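Cutinase-like protein (Cryptococcus sp., PDB 2CZQ) probably hydrolyses carboxylic ester bonds, as a cutinase-like enzyme with the alpha/beta hydrolase fold. Local coordinates at residues I63-R66 with I67-L71; S151-V154 with S155-L158; P184-Q187 with G188-T191. All blocks are in the same frame, centred on the assembly; numbering follows the deposited sequence.

Overall arrangement
Each contact is local, made between two adjoining segments of chain, so none closes a long loop. They follow one another along the chain and neither nest nor cross. Contact 1 is in helix 57-73, which packs on strand 9-14 of the central parallel sheet and on helix 86-98. Contact 2 forms the turn that leads into strand 157-160, next to strand 108-114 in the same sheet. Contact 3 starts helix 187-200, whose Met192 and Phe196 meet Leu158 of contact 2. The centres of contacts 1 and 3 are about 27 Å apart, on opposite sides of the chain's centre. Contact 2 lies about 20 Å from contact 1 and 21 Å from contact 3, between centres.

Contact 1 (I63-R66 with I67-L71); sequences IIRR and INSGL
Ile63 and Ile67 sit one helical turn apart and lie side by side, pointing the same way. The CG2 branch of Ile63 meets CD1 of Ile67 at 4.0 Å. With CG1 of Ile67 beside the backbone N (chi1 -70°), the branch points back along the helix, 3.3 Å from Ile63 O. Both isoleucines are buried. Ile67 packs on Ile12 of strand 9-14 and on Leu98 of helix 86-98.

Ile64 and Asn68 repeat the side-by-side pattern on another face. The CG2 branch of Ile64 lies 3.5 Å from ND2 of Asn68, an apolar methyl beside an amide.

Arg66 runs forward along the helix. Its CG is anti to the backbone N, and a bend at chi2 (64°) brings the guanidinium alongside the next turn. CA of Gly70 lies at the edge of that group, near its plane, 3.5 Å from NH1. NH2 of Arg66 is hydrogen-bonded to a bound citrate, probably from the crystallisation liquor. NH1 of Arg65 forms a salt bridge with Asp62.

The backbone is regular alpha-helix. The N atoms of Ile67, Asn68, Ser69 and Gly70 bond to the O atoms of Ile63, Ile64, Arg65 and Arg66, four residues earlier. The chemistry implies an amphipathic helix: Ile63 and Ile67 face the sheet and helix 86-98, Ile64 leans on that helix, Arg65, Asn68 and Ser69 are exposed, and Arg66 lies at the border, touching strand 9-14.

Contact 2 (S151-V154 with S155-L158); sequences SGWV and SKTL
Trp153 and Lys156 cross obliquely. CE of Lys156 lies 3.7 Å from both CE3 and CZ3 of Trp153. With CG between the backbone N and the carbonyl carbon (chi1 63°) and the rest extended, the lysine chain runs past the indole to NZ, which bonds with Phe105 O and Val108 O. Phe105 also meets the Trp153 ring edge-to-face and makes a cation-pi contact with Lys156.

Thr157 turns its hydroxyl back to the main chain. OG1 donates to Trp153 O at 2.8 Å. Lys156 N donates to the same oxygen at 3.1 Å, from the opposite face of the carbonyl plane. Both donors stand well out of that plane. Thr157 N bonds to Val154 O at 3.1 Å.

Two waters tie the start of the turn to Ser155. One donates to Ser151 O and accepts from Ser155 N. The other donates to Gly152 O and is hydrogen-bonded to Ser155 OG at 2.7 Å.

The N-H groups of Lys156 and Thr157 each reach back three residues, making two overlapping beta turns, close to type I. Such turns here lead directly into strand 157-160 of the parallel sheet, part of the alpha/beta hydrolase fold.

Contact 3 (P184-Q187 with G188-T191); sequences PSDQ and GVQT
Gln187 O is gripped twice by Thr191. OG1 of Thr191 donates to it at 2.8 Å, and the backbone N of Thr191 donates at 3.0 Å. The two donors come from opposite faces of the carbonyl plane. Thr191 OG1 is anti to its own carbonyl carbon (chi1 -55°), which turns the hydroxyl back toward the preceding turn.

Asp186 holds the start of the helix. Its OD1 accepts from Val189 N at 3.0 Å, on the anti side of the carboxylate and 33° out of its plane. With CG anti to the backbone N (chi1 -170°), the carboxylate faces the N-H groups at the start of the helix. This is an N-cap: Asp186 stands right before helix 187-200 and supplies an acceptor to the first turn. Its negative charge would probably also suit the positive end of the helix dipole.

The Asp186 and Val189 side chains cross at about a right angle. CG2 of Val189 comes within 3.6 Å of Asp186 CG. The valine is buried and also packs on Tyr183 and Ser129.

Asp186 O accepts from Gln190 N at 2.9 Å. The Gln190 side chain folds back beside Pro184, with NE2 3.8 Å from Pro184 CA. Its amide is satisfied beyond the two segments: OE1 accepts from Met30 N, and NE2 donates to Gly26 O and Tyr183 O.

Contact 1 (I63-R66 with I67-L71)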
loop_
_atom_site.group_PDB
_atom_site.type_symbol
_atom_site.label_atom_id
_atom_site.label_comp_id
_atom_site.label_asym_id
_atom_site.label_seq_id
_atom_site.Cartn_x
_atom_site.Cartn_y
_atom_site.Cartn_z
ATOM N N ILE A 63 -9.421 7.360 1.487
ATOM C CA ILE A 63 -9.022 6.102 2.122
ATOM C C ILE A 63 -9.727 5.963 3.473
ATOM O O ILE A 63 -10.350 4.943 3.781
ATOM C CB ILE A 63 -7.492 6.055 2.340
ATOM C CG1 ILE A 63 -6.740 5.968 1.011
ATOM C CG2 ILE A 63 -7.104 4.877 3.245
ATOM C CD1 ILE A 63 -5.255 6.307 1.155
ATOM N N ILE A 64 -9.600 7.007 4.283
ATOM C CA ILE A 64 -10.143 6.991 5.633
ATOM C C ILE A 64 -11.669 6.947 5.600
ATOM O O ILE A 64 -12.289 6.228 6.386
ATOM C CB ILE A 64 -9.586 8.173 6.452
ATOM C CG1 ILE A 64 -8.075 7.989 6.661
ATOM C CG2 ILE A 64 -10.320 8.292 7.783
ATOM C CD1 ILE A 64 -7.370 9.181 7.279
ATOM N N ARG A 65 -12.267 7.683 4.664
ATOM C CA ARG A 65 -13.714 7.643 4.458
ATOM C C ARG A 65 -14.193 6.211 4.208
ATOM O O ARG A 65 -15.168 5.761 4.823
ATOM C CB ARG A 65 -14.127 8.566 3.309
ATOM C CG ARG A 65 -15.589 8.452 2.883
ATOM C CD ARG A 65 -15.812 8.716 1.399
ATOM N NE ARG A 65 -16.241 7.524 0.666
ATOM C CZ ARG A 65 -15.440 6.549 0.243
ATOM N NH1 ARG A 65 -14.138 6.588 0.481
ATOM N NH2 ARG A 65 -15.949 5.517 -0.416
ATOM N N ARG A 66 -13.515 5.496 3.311
ATOM C CA ARG A 66 -13.907 4.125 2.999
ATOM C C ARG A 66 -13.756 3.209 4.210
ATOM O O ARG A 66 -14.622 2.369 4.465
ATOM C CB ARG A 66 -13.133 3.570 1.794
ATOM C CG ARG A 66 -13.558 2.170 1.373
ATOM C CD ARG A 66 -14.992 2.115 0.889
ATOM N NE ARG A 66 -15.479 0.784 0.542
ATOM C CZ ARG A 66 -15.962 -0.105 1.410
ATOM N NH1 ARG A 66 -15.985 0.157 2.711
ATOM N NH2 ARG A 66 -16.427 -1.268 0.969
ATOM N N ILE A 67 -12.661 3.371 4.951
ATOM C CA ILE A 67 -12.445 2.578 6.157
ATOM C C ILE A 67 -13.598 2.780 7.139
ATOM O O ILE A 67 -14.191 1.816 7.637
ATOM C CB ILE A 67 -11.103 2.946 6.823
ATOM C CG1 ILE A 67 -9.933 2.464 5.965
ATOM C CG2 ILE A 67 -11.023 2.376 8.248
ATOM C CD1 ILE A 67 -8.593 3.020 6.409
ATOM N N ASN A 68 -13.914 4.041 7.415
ATOM C CA ASN A 68 -14.927 4.349 8.409
ATOM C C ASN A 68 -16.334 3.973 7.959
ATOM O O ASN A 68 -17.126 3.476 8.758
ATOM C CB ASN A 68 -14.832 5.812 8.833
ATOM C CG ASN A 68 -13.588 6.098 9.663
ATOM O OD1 ASN A 68 -13.057 5.218 10.340
ATOM N ND2 ASN A 68 -13.116 7.337 9.609
ATOM N N SER A 69 -16.638 4.171 6.680
ATOM C CA SER A 69 -17.955 3.791 6.167
ATOM C C SER A 69 -18.159 2.283 6.248
ATOM O O SER A 69 -19.247 1.819 6.602
ATOM C CB SER A 69 -18.123 4.242 4.715
ATOM O OG SER A 69 -18.162 5.649 4.607
ATOM N N GLY A 70 -17.112 1.522 5.933
ATOM C CA GLY A 70 -17.173 0.078 6.032
ATOM C C GLY A 70 -17.401 -0.377 7.459
ATOM O O GLY A 70 -18.231 -1.254 7.709
ATOM N N LEU A 71 -16.678 0.218 8.405
ATOM C CA LEU A 71 -16.811 -0.179 9.809
ATOM C C LEU A 71 -18.191 0.127 10.362
ATOM O O LEU A 71 -18.698 -0.610 11.210
ATOM C CB LEU A 71 -15.724 0.458 10.673
ATOM C CG LEU A 71 -14.350 -0.202 10.493
ATOM C CD1 LEU A 71 -13.242 0.694 11.021
ATOM C CD2 LEU A 71 -14.326 -1.566 11.175
#

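Contact 2 (S151-V154 with S155-L158)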
loop_
_atom_site.group_PDB
_atom_site.type_symbol
_atom_site.label_atom_id
_atom_site.label_comp_id
_atom_site.label_asym_id
_atom_site.label_seq_id
_atom_site.Cartn_x
_atom_site.Cartn_y
_atom_site.Cartn_z
ATOM N N SER A 151 5.973 4.121 13.459
ATOM C CA SER A 151 6.548 2.934 14.089
ATOM C C SER A 151 5.502 1.872 14.442
ATOM O O SER A 151 5.741 0.683 14.255
ATOM C CB SER A 151 7.396 3.310 15.307
ATOM O OG SER A 151 6.601 3.888 16.320
ATOM N N GLY A 152 4.338 2.305 14.924
ATOM C CA GLY A 152 3.284 1.392 15.343
ATOM C C GLY A 152 2.561 0.671 14.215
ATOM O O GLY A 152 1.752 -0.222 14.479
ATOM N N TRP A 153 2.851 1.058 12.971
ATOM C CA TRP A 153 2.301 0.418 11.775
ATOM C C TRP A 153 3.295 -0.515 11.083
ATOM O O TRP A 153 2.904 -1.325 10.237
ATOM C CB TRP A 153 1.871 1.483 10.769
ATOM C CG TRP A 153 0.579 2.158 11.079
ATOM C CD1 TRP A 153 0.396 3.297 11.807
ATOM C CD2 TRP A 153 -0.717 1.743 10.657
ATOM N NE1 TRP A 153 -0.939 3.619 11.859
ATOM C CE2 TRP A 153 -1.645 2.679 11.155
ATOM C CE3 TRP A 153 -1.193 0.667 9.894
ATOM C CZ2 TRP A 153 -3.020 2.572 10.920
ATOM C CZ3 TRP A 153 -2.555 0.561 9.661
ATOM C CH2 TRP A 153 -3.452 1.510 10.171
ATOM N N VAL A 154 4.578 -0.392 11.416
ATOM C CA VAL A 154 5.631 -1.076 10.671
ATOM C C VAL A 154 5.442 -2.598 10.628
ATOM O O VAL A 154 5.667 -3.219 9.589
ATOM C CB VAL A 154 7.028 -0.682 11.203
ATOM C CG1 VAL A 154 8.117 -1.570 10.617
ATOM C CG2 VAL A 154 7.315 0.783 10.889
ATOM N N SER A 155 5.014 -3.191 11.741
ATOM C CA SER A 155 4.912 -4.647 11.832
ATOM C C SER A 155 3.866 -5.267 10.903
ATOM O O SER A 155 3.912 -6.470 10.648
ATOM C CB SER A 155 4.668 -5.088 13.272
ATOM O OG SER A 155 3.358 -4.761 13.684
ATOM N N LYS A 156 2.935 -4.461 10.398
ATOM C CA LYS A 156 1.955 -4.971 9.441
ATOM C C LYS A 156 2.016 -4.229 8.102
ATOM O O LYS A 156 1.048 -4.204 7.349
ATOM C CB LYS A 156 0.543 -4.998 10.035
ATOM C CG LYS A 156 -0.007 -3.647 10.418
ATOM C CD LYS A 156 -1.348 -3.815 11.111
ATOM C CE LYS A 156 -1.838 -2.492 11.666
ATOM N NZ LYS A 156 -3.202 -2.608 12.263
ATOM N N THR A 157 3.180 -3.655 7.809
ATOM C CA THR A 157 3.440 -2.983 6.547
ATOM C C THR A 157 4.517 -3.730 5.774
ATOM O O THR A 157 5.446 -4.303 6.356
ATOM C CB THR A 157 3.888 -1.532 6.820
ATOM O OG1 THR A 157 2.828 -0.821 7.471
ATOM C CG2 THR A 157 4.137 -0.755 5.527
ATOM N N LEU A 158 4.378 -3.707 4.456
ATOM C CA LEU A 158 5.433 -4.104 3.550
ATOM C C LEU A 158 5.618 -2.941 2.596
ATOM O O LEU A 158 4.680 -2.571 1.880
ATOM C CB LEU A 158 5.037 -5.351 2.769
ATOM C CG LEU A 158 5.572 -6.713 3.203
ATOM C CD1 LEU A 158 5.209 -7.735 2.141
ATOM C CD2 LEU A 158 7.076 -6.719 3.455
HETATM O O HOH W 1 4.686 -1.899 14.284
HETATM O O HOH W 2 1.453 -2.807 13.494
#

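Contact 3 (P184-Q187 with G188-T191)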
loop_
_atom_site.group_PDB
_atom_site.type_symbol
_atom_site.label_atom_id
_atom_site.label_comp_id
_atom_site.label_asym_id
_atom_site.label_seq_id
_atom_site.Cartn_x
_atom_site.Cartn_y
_atom_site.Cartn_z
ATOM N N PRO A 184 3.853 -3.040 -11.782
ATOM C CA PRO A 184 2.665 -3.755 -12.272
ATOM C C PRO A 184 2.968 -5.143 -12.822
ATOM O O PRO A 184 2.136 -6.041 -12.660
ATOM C CB PRO A 184 2.135 -2.840 -13.377
ATOM C CG PRO A 184 2.536 -1.480 -12.922
ATOM C CD PRO A 184 3.926 -1.680 -12.360
ATOM N N SER A 185 4.125 -5.318 -13.451
ATOM C CA SER A 185 4.450 -6.592 -14.074
ATOM C C SER A 185 5.576 -7.358 -13.399
ATOM O O SER A 185 5.954 -8.435 -13.862
ATOM C CB SER A 185 4.721 -6.405 -15.557
ATOM O OG SER A 185 3.489 -6.246 -16.230
ATOM N N ASP A 186 6.097 -6.831 -12.300
ATOM C CA ASP A 186 7.135 -7.538 -11.579
ATOM C C ASP A 186 6.505 -8.705 -10.828
ATOM O O ASP A 186 5.653 -8.509 -9.959
ATOM C CB ASP A 186 7.856 -6.596 -10.630
ATOM C CG ASP A 186 9.080 -7.219 -10.031
ATOM O OD1 ASP A 186 8.942 -8.226 -9.300
ATOM O OD2 ASP A 186 10.217 -6.765 -10.245
ATOM N N GLN A 187 6.910 -9.921 -11.181
ATOM C CA GLN A 187 6.287 -11.114 -10.622
ATOM C C GLN A 187 6.607 -11.299 -9.144
ATOM O O GLN A 187 5.774 -11.804 -8.388
ATOM C CB GLN A 187 6.690 -12.346 -11.418
ATOM C CG GLN A 187 6.211 -12.316 -12.854
ATOM C CD GLN A 187 6.921 -13.329 -13.715
ATOM O OE1 GLN A 187 8.147 -13.394 -13.715
ATOM N NE2 GLN A 187 6.156 -14.126 -14.455
ATOM N N GLY A 188 7.802 -10.892 -8.728
ATOM C CA GLY A 188 8.149 -10.901 -7.317
ATOM C C GLY A 188 7.242 -9.977 -6.526
ATOM O O GLY A 188 6.712 -10.352 -5.477
ATOM N N VAL A 189 7.049 -8.768 -7.040
ATOM C CA VAL A 189 6.198 -7.779 -6.385
ATOM C C VAL A 189 4.748 -8.254 -6.294
ATOM O O VAL A 189 4.140 -8.210 -5.218
ATOM C CB VAL A 189 6.272 -6.417 -7.117
ATOM C CG1 VAL A 189 5.280 -5.432 -6.533
ATOM C CG2 VAL A 189 7.684 -5.839 -7.051
ATOM N N GLN A 190 4.202 -8.710 -7.418
ATOM C CA GLN A 190 2.801 -9.110 -7.454
ATOM C C GLN A 190 2.552 -10.306 -6.541
ATOM O O GLN A 190 1.591 -10.323 -5.780
ATOM C CB GLN A 190 2.338 -9.397 -8.885
ATOM C CG GLN A 190 2.313 -8.165 -9.790
ATOM C CD GLN A 190 1.462 -7.049 -9.220
ATOM O OE1 GLN A 190 0.317 -7.275 -8.830
ATOM N NE2 GLN A 190 2.021 -5.844 -9.159
ATOM N N THR A 191 3.440 -11.293 -6.594
ATOM C CA THR A 191 3.267 -12.481 -5.770
ATOM C C THR A 191 3.405 -12.151 -4.291
ATOM O O THR A 191 2.608 -12.605 -3.473
ATOM C CB THR A 191 4.252 -13.568 -6.186
ATOM O OG1 THR A 191 4.091 -13.829 -7.588
ATOM C CG2 THR A 191 3.928 -14.883 -5.476
#